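Local structure of uncharacterized protein MG027 (Mycoplasma genitalium, 1Q8C) at residues R18-E23 against E55-I60; E37-D42 against L59-F64. The protein is of unknown function, but its all-helical fold resembles that of NusB proteins, which points to a possible link with RNA or transcription factors. One frame throughout, in Å; residues are numbered along the deposited sequence.

Interaction 1: R18-E23 against E55-I60; sequences RIAVVE and EWQKLI. With NA (sodium ion), chain K.
Arg18 reaches Trp56 with the flank of its long side chain: its CG lies in the plane of the indole at the ring's edge, 4.0 Å from Trp56 CH2, and the guanidinium then lays one face over that same carbon, with Arg18 NH2 3.8 Å from Trp56 CH2. The two planes stand almost perpendicular, 87° apart, so the groups do not stack flat, and Arg18 NH2 comes to the six-membered ring obliquely. An extended chain from CG to NE carries the charge that far. A turn further along, Val21 CG2 rests against the aliphatic part of Gln57, 4.1 Å from Gln57 CB, while Val21 CG1 meets Ile60 CG2 at 3.8 Å. Val21 holds CG1 opposite its backbone N (chi1 -179°), which splits the two methyls between these neighbours. Ile60 also covers one face of the indole with CD1, and His116 stacks on the same tryptophan. Glu112 of helix 100-116 forms a salt bridge with Arg18 NE, which probably helps to hold the guanidinium beside the ring. On the flank of helix 55-81 that faces helix 36-45, Lys58 O binds a sodium ion at 2.8 Å. No hydrogen bond joins the two segments; the contact is held by van der Waals packing, the guanidinium against the indole included, and the arginine's charge is probably balanced chiefly by Glu112.

Interaction 2: E37-D42 against L59-F64; sequences EVIQAD and LIVKAF
Gln40 and Lys62 lie across from each other where the two helices come nearest, their CA atoms 6.1 Å apart. The amide of Gln40 slants across the methylene chain of Lys62: Gln40 NE2 is 4.1 Å from Lys62 CG, and Gln40 OE1 is 4.0 Å from Lys62 CE. Lys62 leaves its helix with CG trans to the backbone N (chi1 169°), runs past the glutamine and carries its ammonium away from helix 36-45. The polar bond that holds the amide comes from one turn onward, where Gln40 NE2 is hydrogen-bonded to Ser65 OG, which probably sets the rotation of the amide. A sodium ion lies about 4 Å from the nearest atom of the Gln40 side chain. Ile39 supplies the apolar half through a single methyl. Its CG2 sits at the edge of the Phe64 ring, near the ring plane and 4.0 Å from Phe64 CE2, and it also touches Val61 CG1 at 4.2 Å. The isoleucine and phenylalanine side chains meet at about a right angle. Leu28, on helix 14-28, touches both Ile39 and Phe64, so this side of the contact continues into the interior, whereas Lys62 marks its exposed border. The axes of the two short segments approach to 9.1 Å, with 154° between their N-to-C directions, an antiparallel helix pairing within the all-helical, NusB-like fold.

How the interactions relate
Both interactions draw on helix 55-81, interaction 1 using its first turns and interaction 2 the next ones, with Leu59 and Ile60 common to the two segments. The partners come earlier and in order along the chain: helix 14-28, then helix 36-45. The centres of the two interactions are about 9 Å apart and the contacts touch directly, Val21 CG1 lying 3.9 Å from Val61 CG2. The long helix therefore takes a roughly parallel neighbour in 18-23 and an antiparallel one in 37-42, bringing the first three helices together, with a mainly apolar seam running from one contact to the other. Interaction 1 lies nearer the centre of the chain, and interaction 2 further out.

Interaction 1: R18-E23 against E55-I60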
loop_
_atom_site.group_PDB
_atom_site.type_symbol
_atom_site.label_atom_id
_atom_site.label_comp_id
_atom_site.label_asym_id
_atom_site.label_seq_id
_atom_site.Cartn_x
_atom_site.Cartn_y
_atom_site.Cartn_z
ATOM N N ARG A 18 -2.683 5.573 -7.643
ATOM C CA ARG A 18 -2.508 4.561 -6.626
ATOM C C ARG A 18 -1.853 3.302 -7.208
ATOM O O ARG A 18 -0.929 2.763 -6.616
ATOM C CB ARG A 18 -3.865 4.243 -5.993
ATOM C CG ARG A 18 -4.361 5.293 -5.014
ATOM C CD ARG A 18 -5.659 4.908 -4.321
ATOM N NE ARG A 18 -6.160 6.002 -3.493
ATOM C CZ ARG A 18 -7.101 6.883 -3.847
ATOM N NH1 ARG A 18 -7.728 6.795 -5.015
ATOM N NH2 ARG A 18 -7.413 7.868 -3.005
ATOM N N ILE A 19 -2.303 2.840 -8.368
ATOM C CA ILE A 19 -1.707 1.655 -9.019
ATOM C C ILE A 19 -0.204 1.860 -9.259
ATOM O O ILE A 19 0.601 0.967 -9.005
ATOM C CB ILE A 19 -2.481 1.283 -10.322
ATOM C CG1 ILE A 19 -3.871 0.715 -9.971
ATOM C CG2 ILE A 19 -1.716 0.274 -11.140
ATOM C CD1 ILE A 19 -4.856 0.562 -11.156
ATOM N N ALA A 20 0.178 3.063 -9.692
ATOM C CA ALA A 20 1.586 3.394 -9.898
ATOM C C ALA A 20 2.436 3.266 -8.621
ATOM O O ALA A 20 3.578 2.833 -8.678
ATOM C CB ALA A 20 1.727 4.806 -10.511
ATOM N N VAL A 21 1.887 3.625 -7.470
ATOM C CA VAL A 21 2.610 3.493 -6.211
ATOM C C VAL A 21 2.717 2.012 -5.832
ATOM O O VAL A 21 3.789 1.509 -5.470
ATOM C CB VAL A 21 1.914 4.319 -5.136
ATOM C CG1 VAL A 21 2.649 4.222 -3.827
ATOM C CG2 VAL A 21 1.849 5.797 -5.590
ATOM N N VAL A 22 1.606 1.296 -5.953
ATOM C CA VAL A 22 1.578 -0.131 -5.656
ATOM C C VAL A 22 2.633 -0.908 -6.455
ATOM O O VAL A 22 3.383 -1.730 -5.911
ATOM C CB VAL A 22 0.187 -0.708 -5.954
ATOM C CG1 VAL A 22 0.225 -2.243 -5.965
ATOM C CG2 VAL A 22 -0.827 -0.220 -4.915
ATOM N N GLU A 23 2.691 -0.660 -7.752
ATOM C CA GLU A 23 3.635 -1.366 -8.610
ATOM C C GLU A 23 5.062 -1.035 -8.186
ATOM O O GLU A 23 5.919 -1.906 -8.155
ATOM C CB GLU A 23 3.418 -1.027 -10.091
ATOM C CG GLU A 23 3.125 -2.220 -10.993
ATOM C CD GLU A 23 3.766 -3.535 -10.550
ATOM O OE1 GLU A 23 4.805 -3.920 -11.151
ATOM O OE2 GLU A 23 3.220 -4.205 -9.617
ATOM N N GLU A 55 3.114 15.316 -6.988
ATOM C CA GLU A 55 3.462 15.465 -5.579
ATOM C C GLU A 55 2.541 14.621 -4.671
ATOM O O GLU A 55 2.996 14.125 -3.662
ATOM C CB GLU A 55 3.483 16.942 -5.177
ATOM C CG GLU A 55 4.631 17.769 -5.813
ATOM C CD GLU A 55 6.025 17.260 -5.444
ATOM O OE1 GLU A 55 6.993 17.574 -6.170
ATOM O OE2 GLU A 55 6.162 16.534 -4.428
ATOM N N TRP A 56 1.281 14.421 -5.047
ATOM C CA TRP A 56 0.368 13.591 -4.250
ATOM C C TRP A 56 0.955 12.162 -4.057
ATOM O O TRP A 56 1.013 11.653 -2.959
ATOM C CB TRP A 56 -1.032 13.550 -4.902
ATOM C CG TRP A 56 -2.091 12.876 -4.068
ATOM C CD1 TRP A 56 -2.772 13.418 -3.020
ATOM C CD2 TRP A 56 -2.580 11.521 -4.200
ATOM N NE1 TRP A 56 -3.644 12.494 -2.494
ATOM C CE2 TRP A 56 -3.549 11.326 -3.196
ATOM C CE3 TRP A 56 -2.293 10.453 -5.065
ATOM C CZ2 TRP A 56 -4.228 10.124 -3.033
ATOM C CZ3 TRP A 56 -2.977 9.256 -4.897
ATOM C CH2 TRP A 56 -3.928 9.109 -3.896
ATOM N N GLN A 57 1.419 11.549 -5.138
ATOM C CA GLN A 57 2.006 10.206 -5.131
ATOM C C GLN A 57 3.365 10.161 -4.380
ATOM O O GLN A 57 3.672 9.202 -3.684
ATOM C CB GLN A 57 2.228 9.746 -6.578
ATOM C CG GLN A 57 0.973 9.410 -7.359
ATOM C CD GLN A 57 1.252 9.159 -8.816
ATOM O OE1 GLN A 57 1.054 8.061 -9.305
ATOM N NE2 GLN A 57 1.718 10.168 -9.509
ATOM N N LYS A 58 4.171 11.198 -4.576
ATOM C CA LYS A 58 5.477 11.342 -3.936
ATOM C C LYS A 58 5.351 11.470 -2.429
ATOM O O LYS A 58 6.271 11.091 -1.692
ATOM C CB LYS A 58 6.201 12.594 -4.491
ATOM C CG LYS A 58 6.821 12.388 -5.895
ATOM C CD LYS A 58 7.143 13.734 -6.600
ATOM C CE LYS A 58 7.577 13.524 -8.049
ATOM N NZ LYS A 58 8.077 14.773 -8.748
ATOM N N LEU A 59 4.223 11.995 -1.961
ATOM C CA LEU A 59 4.023 12.119 -0.510
ATOM C C LEU A 59 3.675 10.744 0.081
ATOM O O LEU A 59 4.067 10.448 1.200
ATOM C CB LEU A 59 2.935 13.136 -0.176
ATOM C CG LEU A 59 3.082 14.346 0.776
ATOM C CD1 LEU A 59 1.996 14.288 1.866
ATOM C CD2 LEU A 59 4.499 14.580 1.379
ATOM N N ILE A 60 2.961 9.913 -0.672
ATOM C CA ILE A 60 2.655 8.534 -0.246
ATOM C C ILE A 60 3.956 7.726 -0.134
ATOM O O ILE A 60 4.170 7.009 0.835
ATOM C CB ILE A 60 1.658 7.834 -1.250
ATOM C CG1 ILE A 60 0.299 8.527 -1.208
ATOM C CG2 ILE A 60 1.477 6.318 -0.923
ATOM C CD1 ILE A 60 -0.693 8.115 -2.313
HETATM NA NA NA K . 8.900 10.704 -2.435
HETATM O O HOH W 1 9.901 10.873 -4.696
#

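Interaction 2: E37-D42 against L59-F64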
loop_
_atom_site.group_PDB
_atom_site.type_symbol
_atom_site.label_atom_id
_atom_site.label_comp_id
_atom_site.label_asym_id
_atom_site.label_seq_id
_atom_site.Cartn_x
_atom_site.Cartn_y
_atom_site.Cartn_z
ATOM N N GLU A 37 15.632 8.016 1.853
ATOM C CA GLU A 37 15.851 8.982 0.782
ATOM C C GLU A 37 16.200 8.284 -0.534
ATOM O O GLU A 37 15.848 8.757 -1.596
ATOM C CB GLU A 37 16.899 10.018 1.178
ATOM C CG GLU A 37 16.331 10.995 2.211
ATOM C CD GLU A 37 17.198 12.236 2.391
ATOM O OE1 GLU A 37 18.223 12.148 3.117
ATOM O OE2 GLU A 37 16.849 13.289 1.794
ATOM N N VAL A 38 16.832 7.122 -0.445
ATOM C CA VAL A 38 17.111 6.309 -1.616
ATOM C C VAL A 38 15.812 5.871 -2.322
ATOM O O VAL A 38 15.730 5.981 -3.532
ATOM C CB VAL A 38 18.025 5.113 -1.249
ATOM C CG1 VAL A 38 18.103 4.093 -2.379
ATOM C CG2 VAL A 38 19.429 5.642 -0.890
ATOM N N ILE A 39 14.803 5.420 -1.574
ATOM C CA ILE A 39 13.533 4.996 -2.158
ATOM C C ILE A 39 12.826 6.178 -2.823
ATOM O O ILE A 39 12.300 6.057 -3.942
ATOM C CB ILE A 39 12.604 4.409 -1.092
ATOM C CG1 ILE A 39 13.153 3.093 -0.524
ATOM C CG2 ILE A 39 11.253 4.110 -1.717
ATOM C CD1 ILE A 39 12.590 2.755 0.885
ATOM N N GLN A 40 12.797 7.303 -2.104
ATOM C CA GLN A 40 12.279 8.567 -2.618
ATOM C C GLN A 40 12.994 8.965 -3.922
ATOM O O GLN A 40 12.325 9.345 -4.857
ATOM C CB GLN A 40 12.381 9.677 -1.556
ATOM C CG GLN A 40 11.553 9.403 -0.267
ATOM C CD GLN A 40 11.825 10.392 0.869
ATOM O OE1 GLN A 40 11.947 11.592 0.629
ATOM N NE2 GLN A 40 11.913 9.888 2.103
ATOM N N ALA A 41 14.328 8.877 -4.003
ATOM C CA ALA A 41 15.047 9.152 -5.268
ATOM C C ALA A 41 14.824 8.080 -6.354
ATOM O O ALA A 41 14.796 8.418 -7.546
ATOM C CB ALA A 41 16.521 9.351 -5.036
ATOM N N ASP A 42 14.652 6.810 -5.959
ATOM C CA ASP A 42 14.317 5.713 -6.893
ATOM C C ASP A 42 12.944 5.991 -7.554
ATOM O O ASP A 42 12.748 5.709 -8.731
ATOM C CB ASP A 42 14.216 4.349 -6.160
ATOM C CG ASP A 42 15.581 3.756 -5.754
ATOM O OD1 ASP A 42 16.628 4.416 -5.887
ATOM O OD2 ASP A 42 15.672 2.604 -5.295
ATOM N N LEU A 59 4.223 11.995 -1.961
ATOM C CA LEU A 59 4.023 12.119 -0.510
ATOM C C LEU A 59 3.675 10.744 0.081
ATOM O O LEU A 59 4.067 10.448 1.200
ATOM C CB LEU A 59 2.935 13.136 -0.176
ATOM C CG LEU A 59 3.082 14.346 0.776
ATOM C CD1 LEU A 59 1.996 14.288 1.866
ATOM C CD2 LEU A 59 4.499 14.580 1.379
ATOM N N ILE A 60 2.961 9.913 -0.672
ATOM C CA ILE A 60 2.655 8.534 -0.246
ATOM C C ILE A 60 3.956 7.726 -0.134
ATOM O O ILE A 60 4.170 7.009 0.835
ATOM C CB ILE A 60 1.658 7.834 -1.250
ATOM C CG1 ILE A 60 0.299 8.527 -1.208
ATOM C CG2 ILE A 60 1.477 6.318 -0.923
ATOM C CD1 ILE A 60 -0.693 8.115 -2.313
ATOM N N VAL A 61 4.810 7.841 -1.142
ATOM C CA VAL A 61 6.061 7.097 -1.197
ATOM C C VAL A 61 7.035 7.550 -0.109
ATOM O O VAL A 61 7.855 6.779 0.377
ATOM C CB VAL A 61 6.696 7.248 -2.585
ATOM C CG1 VAL A 61 8.180 6.787 -2.590
ATOM C CG2 VAL A 61 5.846 6.483 -3.595
ATOM N N LYS A 62 6.924 8.806 0.270
ATOM C CA LYS A 62 7.720 9.371 1.329
ATOM C C LYS A 62 7.282 8.771 2.684
ATOM O O LYS A 62 8.125 8.388 3.487
ATOM C CB LYS A 62 7.620 10.912 1.301
ATOM C CG LYS A 62 8.197 11.650 2.534
ATOM C CD LYS A 62 8.614 13.108 2.229
ATOM C CE LYS A 62 9.706 13.624 3.190
ATOM N NZ LYS A 62 9.206 14.136 4.502
ATOM N N ALA A 63 5.981 8.698 2.930
ATOM C CA ALA A 63 5.452 8.095 4.148
ATOM C C ALA A 63 5.841 6.609 4.211
ATOM O O ALA A 63 6.245 6.109 5.269
ATOM C CB ALA A 63 3.953 8.269 4.194
ATOM N N PHE A 64 5.727 5.922 3.072
ATOM C CA PHE A 64 6.134 4.513 2.921
ATOM C C PHE A 64 7.625 4.307 3.269
ATOM O O PHE A 64 7.982 3.381 3.995
ATOM C CB PHE A 64 5.898 4.059 1.470
ATOM C CG PHE A 64 6.628 2.814 1.099
ATOM C CD1 PHE A 64 6.153 1.573 1.477
ATOM C CD2 PHE A 64 7.800 2.879 0.390
ATOM C CE1 PHE A 64 6.850 0.436 1.147
ATOM C CE2 PHE A 64 8.502 1.743 0.060
ATOM C CZ PHE A 64 8.031 0.530 0.429
#